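Side-chain contacts in type IV pilus biogenesis protein PilB (PDB 7B7P), which is a minor type IV pilin that carries a von Willebrand factor A-like domain and takes a direct part in adhesion: residues 300-305 and 327-332; 288-293 and 341-346; 225-230 and 237-242; 164-169 and 407-412. One frame throughout, in Å; residues are numbered along the deposited sequence.

Overall arrangement
Contact 4 spans the greatest length of chain: strand 162-169 opens it and helix 402-424, close to the C terminus, closes it, so the other three all nest within its loop. Contact 3 comes first inside, a short loop between strand 223-228 and helix 238-245; it closes before contact 2 opens. Contact 2 runs from strand 289-291 to helix 341-358 and encloses contact 1; none of the loops cross. Contacts 3 and 4 reach the central sheet and touch where F230 packs on V164. Contacts 1 and 2 belong to a smaller antiparallel sheet and meet through R331 and L332, which adjoin Y290, L291 and V292.

Contact 1: residues 300-305 and 327-332; sequences GNRVDL and YEYSRL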
loop_
_atom_site.group_PDB
_atom_site.type_symbol
_atom_site.label_atom_id
_atom_site.label_comp_id
_atom_site.label_asym_id
_atom_site.label_seq_id
_atom_site.Cartn_x
_atom_site.Cartn_y
_atom_site.Cartn_z
ATOM N N GLY A 300 -28.635 34.051 4.910
ATOM C CA GLY A 300 -29.039 33.073 5.900
ATOM C C GLY A 300 -28.464 31.707 5.593
ATOM O O GLY A 300 -29.172 30.695 5.620
ATOM N N ASN A 301 -27.181 31.669 5.250
ATOM C CA ASN A 301 -26.556 30.387 4.963
ATOM C C ASN A 301 -26.093 29.699 6.239
ATOM O O ASN A 301 -26.276 28.487 6.390
ATOM C CB ASN A 301 -25.382 30.573 4.014
ATOM C CG ASN A 301 -24.964 29.279 3.353
ATOM O OD1 ASN A 301 -25.764 28.344 3.208
ATOM N ND2 ASN A 301 -23.702 29.214 2.956
ATOM N N ARG A 302 -25.500 30.461 7.157
ATOM C CA ARG A 302 -24.999 29.946 8.423
ATOM C C ARG A 302 -26.104 30.031 9.465
ATOM O O ARG A 302 -26.582 31.124 9.782
ATOM C CB ARG A 302 -23.769 30.740 8.869
ATOM C CG ARG A 302 -23.159 30.358 10.202
ATOM C CD ARG A 302 -22.006 31.295 10.461
ATOM N NE ARG A 302 -21.192 30.918 11.617
ATOM C CZ ARG A 302 -21.508 31.203 12.878
ATOM N NH1 ARG A 302 -22.619 31.876 13.160
ATOM N NH2 ARG A 302 -20.708 30.838 13.859
ATOM N N VAL A 303 -26.528 28.883 9.977
ATOM C CA VAL A 303 -27.488 28.831 11.070
ATOM C C VAL A 303 -26.759 28.379 12.326
ATOM O O VAL A 303 -26.123 27.313 12.354
ATOM C CB VAL A 303 -28.689 27.939 10.736
ATOM C CG1 VAL A 303 -28.233 26.652 10.149
ATOM C CG2 VAL A 303 -29.514 27.699 11.980
ATOM N N ASP A 304 -26.839 29.217 13.355
ATOM C CA ASP A 304 -26.037 29.107 14.572
ATOM C C ASP A 304 -26.935 28.571 15.683
ATOM O O ASP A 304 -27.609 29.327 16.387
ATOM C CB ASP A 304 -25.448 30.466 14.925
ATOM C CG ASP A 304 -24.497 30.408 16.076
ATOM O OD1 ASP A 304 -24.609 29.482 16.894
ATOM O OD2 ASP A 304 -23.625 31.298 16.170
ATOM N N LEU A 305 -26.931 27.249 15.848
ATOM C CA LEU A 305 -27.631 26.600 16.948
ATOM C C LEU A 305 -26.686 26.255 18.091
ATOM O O LEU A 305 -26.917 25.274 18.806
ATOM C CB LEU A 305 -28.343 25.344 16.454
ATOM C CG LEU A 305 -29.378 25.573 15.351
ATOM C CD1 LEU A 305 -30.151 24.298 15.004
ATOM C CD2 LEU A 305 -30.316 26.674 15.783
ATOM N N TYR A 327 -7.655 28.439 9.267
ATOM C CA TYR A 327 -8.816 28.162 10.090
ATOM C C TYR A 327 -9.412 29.474 10.587
ATOM O O TYR A 327 -8.681 30.409 10.921
ATOM C CB TYR A 327 -8.436 27.266 11.289
ATOM C CG TYR A 327 -9.567 27.147 12.264
ATOM C CD1 TYR A 327 -10.728 26.473 11.912
ATOM C CD2 TYR A 327 -9.519 27.774 13.512
ATOM C CE1 TYR A 327 -11.802 26.383 12.788
ATOM C CE2 TYR A 327 -10.590 27.686 14.395
ATOM C CZ TYR A 327 -11.725 26.978 14.015
ATOM O OH TYR A 327 -12.799 26.881 14.852
ATOM N N GLU A 328 -10.738 29.536 10.645
ATOM C CA GLU A 328 -11.448 30.609 11.325
ATOM C C GLU A 328 -12.713 30.011 11.901
ATOM O O GLU A 328 -13.371 29.212 11.229
ATOM C CB GLU A 328 -11.854 31.771 10.394
ATOM C CG GLU A 328 -10.740 32.447 9.603
ATOM C CD GLU A 328 -11.320 33.378 8.532
ATOM O OE1 GLU A 328 -12.282 34.100 8.860
ATOM O OE2 GLU A 328 -10.857 33.356 7.368
ATOM N N TYR A 329 -13.073 30.426 13.117
ATOM C CA TYR A 329 -14.277 29.883 13.736
ATOM C C TYR A 329 -15.525 30.175 12.896
ATOM O O TYR A 329 -16.462 29.364 12.861
ATOM C CB TYR A 329 -14.441 30.419 15.168
ATOM C CG TYR A 329 -15.755 29.969 15.768
ATOM C CD1 TYR A 329 -15.904 28.675 16.268
ATOM C CD2 TYR A 329 -16.872 30.810 15.769
ATOM C CE1 TYR A 329 -17.122 28.240 16.780
ATOM C CE2 TYR A 329 -18.086 30.385 16.276
ATOM C CZ TYR A 329 -18.202 29.096 16.784
ATOM O OH TYR A 329 -19.407 28.660 17.294
ATOM N N SER A 330 -15.558 31.313 12.197
ATOM C CA SER A 330 -16.741 31.619 11.403
ATOM C C SER A 330 -16.909 30.672 10.216
ATOM O O SER A 330 -18.000 30.595 9.645
ATOM C CB SER A 330 -16.688 33.063 10.904
ATOM O OG SER A 330 -15.419 33.336 10.353
ATOM N N ARG A 331 -15.868 29.953 9.813
ATOM C CA ARG A 331 -16.020 29.065 8.670
ATOM C C ARG A 331 -16.295 27.611 9.067
ATOM O O ARG A 331 -16.342 26.736 8.190
ATOM C CB ARG A 331 -14.795 29.190 7.778
ATOM C CG ARG A 331 -14.739 30.580 7.148
ATOM C CD ARG A 331 -13.767 30.682 6.000
ATOM N NE ARG A 331 -12.396 30.568 6.461
ATOM C CZ ARG A 331 -11.677 29.439 6.410
ATOM N NH1 ARG A 331 -12.193 28.313 5.908
ATOM N NH2 ARG A 331 -10.423 29.434 6.822
ATOM N N LEU A 332 -16.565 27.353 10.349
ATOM C CA LEU A 332 -16.588 26.008 10.904
ATOM C C LEU A 332 -18.020 25.509 10.972
ATOM O O LEU A 332 -18.863 26.110 11.639
ATOM C CB LEU A 332 -15.952 25.974 12.299
ATOM C CG LEU A 332 -15.920 24.604 12.994
ATOM C CD1 LEU A 332 -14.927 23.672 12.310
ATOM C CD2 LEU A 332 -15.587 24.710 14.492
#
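A small surface contact joins R302, on edge strand 302-305, to Y329 and S330 in the 3-10 turn that leads into strand 332-335. Those two strands flank strand 311-314 from opposite sides, and R302, which also touches F314 there, spans the gap with its side chain. CG lies anti to the backbone N (chi1 178°) and the chain stays extended as far as NE, carrying the guanidinium to the turn. NH2 comes to 3.6 Å from Y329 CE2, with the ring carbon at the guanidinium edge. The two planes stand 70° apart, and R302 meets the ring obliquely. NE passes 3.8 Å from the carbonyl O of S330, without a hydrogen bond between them.

The charged partner of R302 lies on its own strand: NH1 forms a salt bridge with D304 OD2 at 3.2 Å, approaching from above the carboxylate plane. This bond helps to hold the guanidinium near Y329, whose hydroxyl is hydrogen-bonded to that of Y334. In the turn itself, R331 N bonds to E328 O. Side chains two apart on a strand share one face, and here R302 and D304 do so on an outermost strand of a four-stranded antiparallel sheet, with the 3-10 turn before strand 332-335 beside them.

Contact 2: residues 288-293 and 341-346; sequences NAYLVD and SITREN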
loop_
_atom_site.group_PDB
_atom_site.type_symbol
_atom_site.label_atom_id
_atom_site.label_comp_id
_atom_site.label_asym_id
_atom_site.label_seq_id
_atom_site.Cartn_x
_atom_site.Cartn_y
_atom_site.Cartn_z
ATOM N N ASN A 288 -17.809 15.050 12.312
ATOM C CA ASN A 288 -18.816 15.999 12.777
ATOM C C ASN A 288 -18.371 17.443 12.590
ATOM O O ASN A 288 -18.868 18.318 13.305
ATOM C CB ASN A 288 -19.155 15.777 14.290
ATOM C CG ASN A 288 -17.946 15.981 15.194
ATOM O OD1 ASN A 288 -16.803 16.149 14.728
ATOM N ND2 ASN A 288 -18.195 16.012 16.487
ATOM N N ALA A 289 -17.417 17.710 11.697
ATOM C CA ALA A 289 -16.947 19.067 11.475
ATOM C C ALA A 289 -16.423 19.191 10.047
ATOM O O ALA A 289 -15.968 18.214 9.446
ATOM C CB ALA A 289 -15.867 19.448 12.508
ATOM N N TYR A 290 -16.484 20.410 9.514
ATOM C CA TYR A 290 -15.983 20.714 8.174
ATOM C C TYR A 290 -15.719 22.210 8.118
ATOM O O TYR A 290 -16.198 22.968 8.965
ATOM C CB TYR A 290 -16.970 20.263 7.072
ATOM C CG TYR A 290 -18.389 20.837 7.254
ATOM C CD1 TYR A 290 -19.333 20.192 8.052
ATOM C CD2 TYR A 290 -18.764 22.033 6.640
ATOM C CE1 TYR A 290 -20.607 20.723 8.231
ATOM C CE2 TYR A 290 -20.014 22.561 6.808
ATOM C CZ TYR A 290 -20.935 21.921 7.608
ATOM O OH TYR A 290 -22.193 22.470 7.778
ATOM N N LEU A 291 -14.909 22.628 7.146
ATOM C CA LEU A 291 -14.640 24.043 6.911
ATOM C C LEU A 291 -15.318 24.494 5.627
ATOM O O LEU A 291 -15.355 23.747 4.648
ATOM C CB LEU A 291 -13.139 24.320 6.826
ATOM C CG LEU A 291 -12.453 24.114 8.173
ATOM C CD1 LEU A 291 -10.960 24.345 8.094
ATOM C CD2 LEU A 291 -13.085 25.023 9.186
ATOM N N VAL A 292 -15.864 25.718 5.629
ATOM C CA VAL A 292 -16.423 26.272 4.405
ATOM C C VAL A 292 -15.486 27.340 3.860
ATOM O O VAL A 292 -14.678 27.940 4.568
ATOM C CB VAL A 292 -17.861 26.815 4.573
ATOM C CG1 VAL A 292 -18.802 25.684 4.952
ATOM C CG2 VAL A 292 -17.925 27.986 5.573
ATOM N N ASP A 293 -15.563 27.521 2.552
ATOM C CA ASP A 293 -14.951 28.647 1.873
ATOM C C ASP A 293 -15.636 29.945 2.319
ATOM O O ASP A 293 -16.831 29.960 2.649
ATOM C CB ASP A 293 -15.104 28.395 0.376
ATOM C CG ASP A 293 -14.465 29.446 -0.504
ATOM O OD1 ASP A 293 -14.531 30.660 -0.221
ATOM O OD2 ASP A 293 -13.934 29.025 -1.542
ATOM N N SER A 341 -27.769 14.263 11.254
ATOM C CA SER A 341 -27.434 13.548 10.020
ATOM C C SER A 341 -26.789 14.445 8.967
ATOM O O SER A 341 -25.847 14.020 8.287
ATOM C CB SER A 341 -28.684 12.887 9.427
ATOM O OG SER A 341 -28.810 11.539 9.877
ATOM N N ILE A 342 -27.278 15.684 8.818
ATOM C CA ILE A 342 -26.769 16.585 7.776
ATOM C C ILE A 342 -25.310 16.929 8.023
ATOM O O ILE A 342 -24.471 16.874 7.111
ATOM C CB ILE A 342 -27.614 17.867 7.705
ATOM C CG1 ILE A 342 -29.014 17.559 7.179
ATOM C CG2 ILE A 342 -26.920 18.905 6.843
ATOM C CD1 ILE A 342 -29.062 17.255 5.736
ATOM N N THR A 343 -24.990 17.337 9.252
ATOM C CA THR A 343 -23.610 17.688 9.563
ATOM C C THR A 343 -22.675 16.509 9.328
ATOM O O THR A 343 -21.537 16.687 8.876
ATOM C CB THR A 343 -23.512 18.171 11.006
ATOM O OG1 THR A 343 -24.544 19.132 11.244
ATOM C CG2 THR A 343 -22.126 18.776 11.296
ATOM N N ARG A 344 -23.132 15.293 9.644
ATOM C CA ARG A 344 -22.280 14.134 9.446
ATOM C C ARG A 344 -22.021 13.944 7.962
ATOM O O ARG A 344 -20.867 13.838 7.528
ATOM C CB ARG A 344 -22.923 12.889 10.079
ATOM C CG ARG A 344 -22.116 11.594 9.887
ATOM C CD ARG A 344 -22.816 10.350 10.454
ATOM N NE ARG A 344 -24.065 10.027 9.768
ATOM C CZ ARG A 344 -25.271 10.301 10.257
ATOM N NH1 ARG A 344 -25.395 10.914 11.433
ATOM N NH2 ARG A 344 -26.351 9.975 9.573
ATOM N N GLU A 345 -23.092 13.962 7.171
ATOM C CA GLU A 345 -22.981 13.911 5.721
ATOM C C GLU A 345 -22.046 15.000 5.178
ATOM O O GLU A 345 -21.195 14.716 4.330
ATOM C CB GLU A 345 -24.384 14.012 5.102
ATOM C CG GLU A 345 -24.383 14.235 3.592
ATOM C CD GLU A 345 -23.585 13.165 2.817
ATOM O OE1 GLU A 345 -23.528 11.994 3.274
ATOM O OE2 GLU A 345 -23.019 13.499 1.748
ATOM N N ASN A 346 -22.166 16.242 5.669
ATOM C CA ASN A 346 -21.303 17.314 5.153
ATOM C C ASN A 346 -19.840 17.104 5.543
ATOM O O ASN A 346 -18.925 17.477 4.793
ATOM C CB ASN A 346 -21.773 18.694 5.658
ATOM C CG ASN A 346 -23.080 19.158 5.004
ATOM O OD1 ASN A 346 -23.419 18.728 3.911
ATOM N ND2 ASN A 346 -23.803 20.036 5.672
#
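N288 ND2 is held by two weak hydrogen bonds, to D335 O and S338 OG, while OD1 of the same amide accepts from T256 N; the backbone O of N288 faces T343 CG2 at 3.9 Å. The amide lies beside the metal site of the von Willebrand factor A-like domain, its side chain about 6 Å from the bound magnesium ion. From there the chain enters strand 289-291, an outer strand of the small antiparallel sheet, and helix 341-358 packs against it.

Y290 makes the largest single contribution to this buried contact. Its CG sits between the backbone N and the carbonyl carbon (chi1 55°), which swings the ring out to the helix. N346 CB lies over one face in a CH-pi contact, 3.8 Å from the ring centroid and 26° off the normal, and T343 CG2 comes in at the edge, 3.9 Å from Y290 CE1. At the far end, Y290 OH is hydrogen-bonded to F314 N, so the phenol bridges from the helix to strand 311-314. T343 turns its hydroxyl to D340 instead, leaving the methyl to the strand. One turn further along the helix, S347 OG hydrogen-bonds A289 O. The N346 amide stands 79° from the ring plane, with ND2 3.6 Å from Y290 OH.

Contact 3: residues 225-230 and 237-242; sequences YIQQNF and TNTIIA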
loop_
_atom_site.group_PDB
_atom_site.type_symbol
_atom_site.label_atom_id
_atom_site.label_comp_id
_atom_site.label_asym_id
_atom_site.label_seq_id
_atom_site.Cartn_x
_atom_site.Cartn_y
_atom_site.Cartn_z
ATOM N N TYR A 225 -0.071 20.965 11.288
ATOM C CA TYR A 225 1.148 20.211 11.056
ATOM C C TYR A 225 1.871 20.028 12.390
ATOM O O TYR A 225 2.268 21.006 13.020
ATOM C CB TYR A 225 2.034 20.938 10.045
ATOM C CG TYR A 225 1.566 20.840 8.612
ATOM C CD1 TYR A 225 1.586 19.627 7.935
ATOM C CD2 TYR A 225 1.116 21.966 7.930
ATOM C CE1 TYR A 225 1.155 19.537 6.619
ATOM C CE2 TYR A 225 0.693 21.888 6.619
ATOM C CZ TYR A 225 0.708 20.677 5.969
ATOM O OH TYR A 225 0.264 20.608 4.670
ATOM N N ILE A 226 2.000 18.785 12.846
ATOM C CA ILE A 226 2.846 18.524 14.005
ATOM C C ILE A 226 4.298 18.526 13.575
ATOM O O ILE A 226 5.160 19.097 14.241
ATOM C CB ILE A 226 2.467 17.200 14.690
ATOM C CG1 ILE A 226 0.949 16.988 14.691
ATOM C CG2 ILE A 226 2.990 17.167 16.126
ATOM C CD1 ILE A 226 0.195 17.961 15.567
ATOM N N GLN A 227 4.585 17.895 12.450
ATOM C CA GLN A 227 5.845 18.055 11.742
ATOM C C GLN A 227 5.465 18.223 10.282
ATOM O O GLN A 227 4.987 17.273 9.654
ATOM C CB GLN A 227 6.777 16.859 11.937
ATOM C CG GLN A 227 8.038 16.937 11.083
ATOM C CD GLN A 227 8.967 15.760 11.298
ATOM O OE1 GLN A 227 9.243 15.000 10.374
ATOM N NE2 GLN A 227 9.453 15.602 12.526
ATOM N N GLN A 228 5.658 19.434 9.750
ATOM C CA GLN A 228 5.199 19.719 8.402
ATOM C C GLN A 228 6.118 19.108 7.354
ATOM O O GLN A 228 5.643 18.525 6.374
ATOM C CB GLN A 228 5.070 21.229 8.197
ATOM C CG GLN A 228 4.953 21.625 6.746
ATOM C CD GLN A 228 4.361 23.012 6.556
ATOM O OE1 GLN A 228 4.529 23.890 7.400
ATOM N NE2 GLN A 228 3.665 23.212 5.442
ATOM N N ASN A 229 7.423 19.222 7.536
ATOM C CA ASN A 229 8.345 18.733 6.523
ATOM C C ASN A 229 8.623 17.254 6.741
ATOM O O ASN A 229 8.408 16.717 7.826
ATOM C CB ASN A 229 9.649 19.537 6.539
ATOM C CG ASN A 229 9.430 21.010 6.197
ATOM O OD1 ASN A 229 8.907 21.349 5.125
ATOM N ND2 ASN A 229 9.818 21.889 7.113
ATOM N N PHE A 230 9.108 16.599 5.689
ATOM C CA PHE A 230 9.271 15.148 5.667
ATOM C C PHE A 230 10.669 14.743 6.132
ATOM O O PHE A 230 11.668 15.132 5.515
ATOM C CB PHE A 230 9.010 14.611 4.261
ATOM C CG PHE A 230 7.557 14.547 3.903
ATOM C CD1 PHE A 230 6.828 15.715 3.671
ATOM C CD2 PHE A 230 6.909 13.324 3.816
ATOM C CE1 PHE A 230 5.471 15.660 3.347
ATOM C CE2 PHE A 230 5.545 13.254 3.488
ATOM C CZ PHE A 230 4.828 14.429 3.256
ATOM N N THR A 237 15.540 7.923 12.515
ATOM C CA THR A 237 14.272 7.731 13.209
ATOM C C THR A 237 14.057 8.771 14.300
ATOM O O THR A 237 12.923 8.963 14.751
ATOM C CB THR A 237 14.231 6.337 13.839
ATOM O OG1 THR A 237 15.003 6.344 15.047
ATOM C CG2 THR A 237 14.827 5.308 12.891
ATOM N N ASN A 238 15.114 9.487 14.684
ATOM C CA ASN A 238 15.167 10.127 15.993
ATOM C C ASN A 238 14.304 11.377 16.060
ATOM O O ASN A 238 13.622 11.615 17.066
ATOM C CB ASN A 238 16.615 10.476 16.327
ATOM C CG ASN A 238 16.944 10.232 17.766
ATOM O OD1 ASN A 238 16.681 11.075 18.628
ATOM N ND2 ASN A 238 17.518 9.066 18.047
ATOM N N THR A 239 14.331 12.197 15.010
ATOM C CA THR A 239 13.684 13.496 15.113
ATOM C C THR A 239 12.163 13.368 15.131
ATOM O O THR A 239 11.487 14.152 15.811
ATOM C CB THR A 239 14.169 14.400 13.979
ATOM O OG1 THR A 239 13.335 14.235 12.824
ATOM C CG2 THR A 239 15.608 14.036 13.612
ATOM N N ILE A 240 11.602 12.380 14.427
ATOM C CA ILE A 240 10.146 12.254 14.427
ATOM C C ILE A 240 9.651 11.548 15.691
ATOM O O ILE A 240 8.612 11.923 16.251
ATOM C CB ILE A 240 9.649 11.559 13.145
ATOM C CG1 ILE A 240 8.123 11.465 13.184
ATOM C CG2 ILE A 240 10.264 10.182 12.990
ATOM C CD1 ILE A 240 7.455 11.631 11.841
ATOM N N ILE A 241 10.375 10.526 16.166
ATOM C CA ILE A 241 9.953 9.842 17.387
ATOM C C ILE A 241 9.922 10.820 18.548
ATOM O O ILE A 241 9.088 10.702 19.455
ATOM C CB ILE A 241 10.871 8.647 17.692
ATOM C CG1 ILE A 241 10.720 7.564 16.636
ATOM C CG2 ILE A 241 10.555 8.065 19.060
ATOM C CD1 ILE A 241 11.434 6.277 17.007
ATOM N N ALA A 242 10.814 11.811 18.528
ATOM C CA ALA A 242 10.770 12.859 19.538
ATOM C C ALA A 242 9.456 13.627 19.470
ATOM O O ALA A 242 8.847 13.921 20.506
ATOM C CB ALA A 242 11.962 13.804 19.363
#
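Q227 reaches across to I240 and T239 on helix 238-245, and the contact divides into a packed side at I240 and a looser one at T239. On the packed side, the buried I240 meets the end of the glutamine at about a right angle, with I240 CD1 4.4 Å from Q227 CD. The amide end lies against I240 CA and CB, and the CG1 arm, anti to the backbone N (chi1 -179°), brings CD1 up beside it. Backbones stay well apart, 7.7 Å between Q227 CA and I240 CA, and the gap is spanned by the fully extended glutamine chain (chi1 174°, chi2 179°). The orientation of its amide is uncertain, so the contact is best taken as van der Waals packing of the whole amide end.

On the looser side, T239 is exposed to solvent and its OG1 lies 4.9 Å from Q227 CD. That hydroxyl makes a weak hydrogen bond with S231 OG, which ties the first turn of the helix to strand 230-232.

Q227 projects from a classic beta bulge, where I226 and Q227 together face L216 of strand 212-219. I240 goes on to touch V214 of that same strand and I203 of helix 191-209, so helix 238-245 packs against both the central sheet and helix 191-209.

Contact 4: residues 164-169 and 407-412; sequences VSFVFD and KTFSDI
The ring of F409 meets those of F166 and F168 obliquely, so that three phenyl groups share one patch without forming a stack. The F166 ring has V164 CG1 over one face, 3.9 Å above the plane and offset toward the rim. F168 approaches from the other side of that plane, its CZ 3.5 Å from F166 CD1. Across the segments the touches are longer and wholly apolar: F168 CZ lies 4.4 Å from F409 CZ, and F166 CE1 lies 4.5 Å from F409 CE1. The F168 and F409 planes are inclined by about 38°, whereas F166 is turned almost perpendicular to F409.

F166 and F168 stand two apart on strand 162-169, and both direct their rings to the helix side. Each has CG opposite the carbonyl carbon, chi1 being -75° for F166. F409 likewise reaches out from its helix, for F166 CA and F409 CA are 11.3 Å apart and only the side chains close the distance.

Just past F168, D169 opens the D-x-S-x-S sequence characteristic of a MIDAS, and it is held by T283 OG1 and the backbone N of S171 and D284; D284 is a magnesium ligand. The rings lie in the buried layer between the central parallel strands and the helices on one side of them: F166 also touches M202 and I203, and F168 touches L195, of helix 191-209, while F409 rests on I368 of strand 364-370, bringing helix 402-424 alongside helix 191-209.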
loop_
_atom_site.group_PDB
_atom_site.type_symbol
_atom_site.label_atom_id
_atom_site.label_comp_id
_atom_site.label_asym_id
_atom_site.label_seq_id
_atom_site.Cartn_x
_atom_site.Cartn_y
_atom_site.Cartn_z
ATOM N N VAL A 164 5.142 9.156 3.185
ATOM C CA VAL A 164 3.999 8.701 3.955
ATOM C C VAL A 164 3.562 9.856 4.831
ATOM O O VAL A 164 4.346 10.355 5.641
ATOM C CB VAL A 164 4.322 7.469 4.819
ATOM C CG1 VAL A 164 3.087 7.053 5.605
ATOM C CG2 VAL A 164 4.837 6.316 3.957
ATOM N N SER A 165 2.329 10.300 4.663
ATOM C CA SER A 165 1.788 11.325 5.541
ATOM C C SER A 165 0.870 10.660 6.551
ATOM O O SER A 165 -0.122 10.023 6.169
ATOM C CB SER A 165 1.042 12.416 4.769
ATOM O OG SER A 165 0.670 13.435 5.687
ATOM N N PHE A 166 1.221 10.794 7.827
ATOM C CA PHE A 166 0.390 10.344 8.927
ATOM C C PHE A 166 -0.556 11.455 9.322
ATOM O O PHE A 166 -0.118 12.581 9.572
ATOM C CB PHE A 166 1.246 9.952 10.132
ATOM C CG PHE A 166 1.943 8.640 9.957
ATOM C CD1 PHE A 166 1.257 7.446 10.142
ATOM C CD2 PHE A 166 3.272 8.599 9.582
ATOM C CE1 PHE A 166 1.900 6.221 9.958
ATOM C CE2 PHE A 166 3.922 7.388 9.410
ATOM C CZ PHE A 166 3.237 6.199 9.590
ATOM N N VAL A 167 -1.840 11.125 9.433
ATOM C CA VAL A 167 -2.888 12.107 9.667
ATOM C C VAL A 167 -3.741 11.583 10.809
ATOM O O VAL A 167 -4.577 10.692 10.615
ATOM C CB VAL A 167 -3.721 12.377 8.409
ATOM C CG1 VAL A 167 -4.892 13.304 8.717
ATOM C CG2 VAL A 167 -2.831 12.972 7.348
ATOM N N PHE A 168 -3.543 12.146 12.005
ATOM C CA PHE A 168 -4.027 11.546 13.240
ATOM C C PHE A 168 -5.095 12.414 13.890
ATOM O O PHE A 168 -4.874 13.598 14.144
ATOM C CB PHE A 168 -2.873 11.319 14.223
ATOM C CG PHE A 168 -1.938 10.188 13.849
ATOM C CD1 PHE A 168 -2.229 9.314 12.817
ATOM C CD2 PHE A 168 -0.765 9.993 14.568
ATOM C CE1 PHE A 168 -1.363 8.278 12.491
ATOM C CE2 PHE A 168 0.097 8.972 14.256
ATOM C CZ PHE A 168 -0.198 8.107 13.223
ATOM N N ASP A 169 -6.240 11.800 14.177
ATOM C CA ASP A 169 -7.292 12.423 14.958
ATOM C C ASP A 169 -6.755 12.786 16.348
ATOM O O ASP A 169 -6.190 11.941 17.050
ATOM C CB ASP A 169 -8.468 11.437 15.032
ATOM C CG ASP A 169 -9.730 12.008 15.676
ATOM O OD1 ASP A 169 -9.678 12.887 16.560
ATOM O OD2 ASP A 169 -10.821 11.505 15.329
ATOM N N LYS A 407 -1.103 -4.581 14.729
ATOM C CA LYS A 407 -1.201 -5.430 13.549
ATOM C C LYS A 407 -1.542 -4.616 12.297
ATOM O O LYS A 407 -0.951 -4.837 11.230
ATOM C CB LYS A 407 -2.228 -6.541 13.771
ATOM C CG LYS A 407 -2.313 -7.508 12.585
ATOM C CD LYS A 407 -3.632 -8.264 12.548
ATOM C CE LYS A 407 -3.529 -9.540 11.700
ATOM N NZ LYS A 407 -4.657 -10.513 11.934
ATOM N N THR A 408 -2.502 -3.683 12.402
ATOM C CA THR A 408 -2.850 -2.833 11.260
ATOM C C THR A 408 -1.647 -2.027 10.783
ATOM O O THR A 408 -1.396 -1.922 9.572
ATOM C CB THR A 408 -3.999 -1.887 11.626
ATOM O OG1 THR A 408 -5.147 -2.647 12.024
ATOM C CG2 THR A 408 -4.362 -1.013 10.430
ATOM N N PHE A 409 -0.883 -1.455 11.717
ATOM C CA PHE A 409 0.330 -0.744 11.327
ATOM C C PHE A 409 1.304 -1.673 10.598
ATOM O O PHE A 409 1.801 -1.342 9.513
ATOM C CB PHE A 409 0.965 -0.095 12.556
ATOM C CG PHE A 409 0.378 1.256 12.896
ATOM C CD1 PHE A 409 -0.167 2.064 11.892
ATOM C CD2 PHE A 409 0.378 1.732 14.200
ATOM C CE1 PHE A 409 -0.704 3.315 12.195
ATOM C CE2 PHE A 409 -0.146 2.968 14.506
ATOM C CZ PHE A 409 -0.696 3.767 13.497
ATOM N N SER A 410 1.536 -2.874 11.147
ATOM C CA SER A 410 2.473 -3.810 10.521
ATOM C C SER A 410 2.003 -4.205 9.126
ATOM O O SER A 410 2.790 -4.244 8.173
ATOM C CB SER A 410 2.642 -5.051 11.402
ATOM O OG SER A 410 2.865 -6.216 10.609
ATOM N N ASP A 411 0.714 -4.499 8.984
ATOM C CA ASP A 411 0.168 -4.831 7.675
ATOM C C ASP A 411 0.360 -3.686 6.681
ATOM O O ASP A 411 0.628 -3.927 5.498
ATOM C CB ASP A 411 -1.317 -5.193 7.805
ATOM C CG ASP A 411 -1.541 -6.525 8.540
ATOM O OD1 ASP A 411 -0.651 -7.411 8.476
ATOM O OD2 ASP A 411 -2.606 -6.696 9.179
ATOM N N ILE A 412 0.230 -2.435 7.138
ATOM C CA ILE A 412 0.397 -1.310 6.221
ATOM C C ILE A 412 1.848 -1.220 5.765
ATOM O O ILE A 412 2.124 -1.025 4.573
ATOM C CB ILE A 412 -0.091 0.005 6.871
ATOM C CG1 ILE A 412 -1.613 -0.010 7.027
ATOM C CG2 ILE A 412 0.323 1.214 6.042
ATOM C CD1 ILE A 412 -2.149 1.102 7.901
#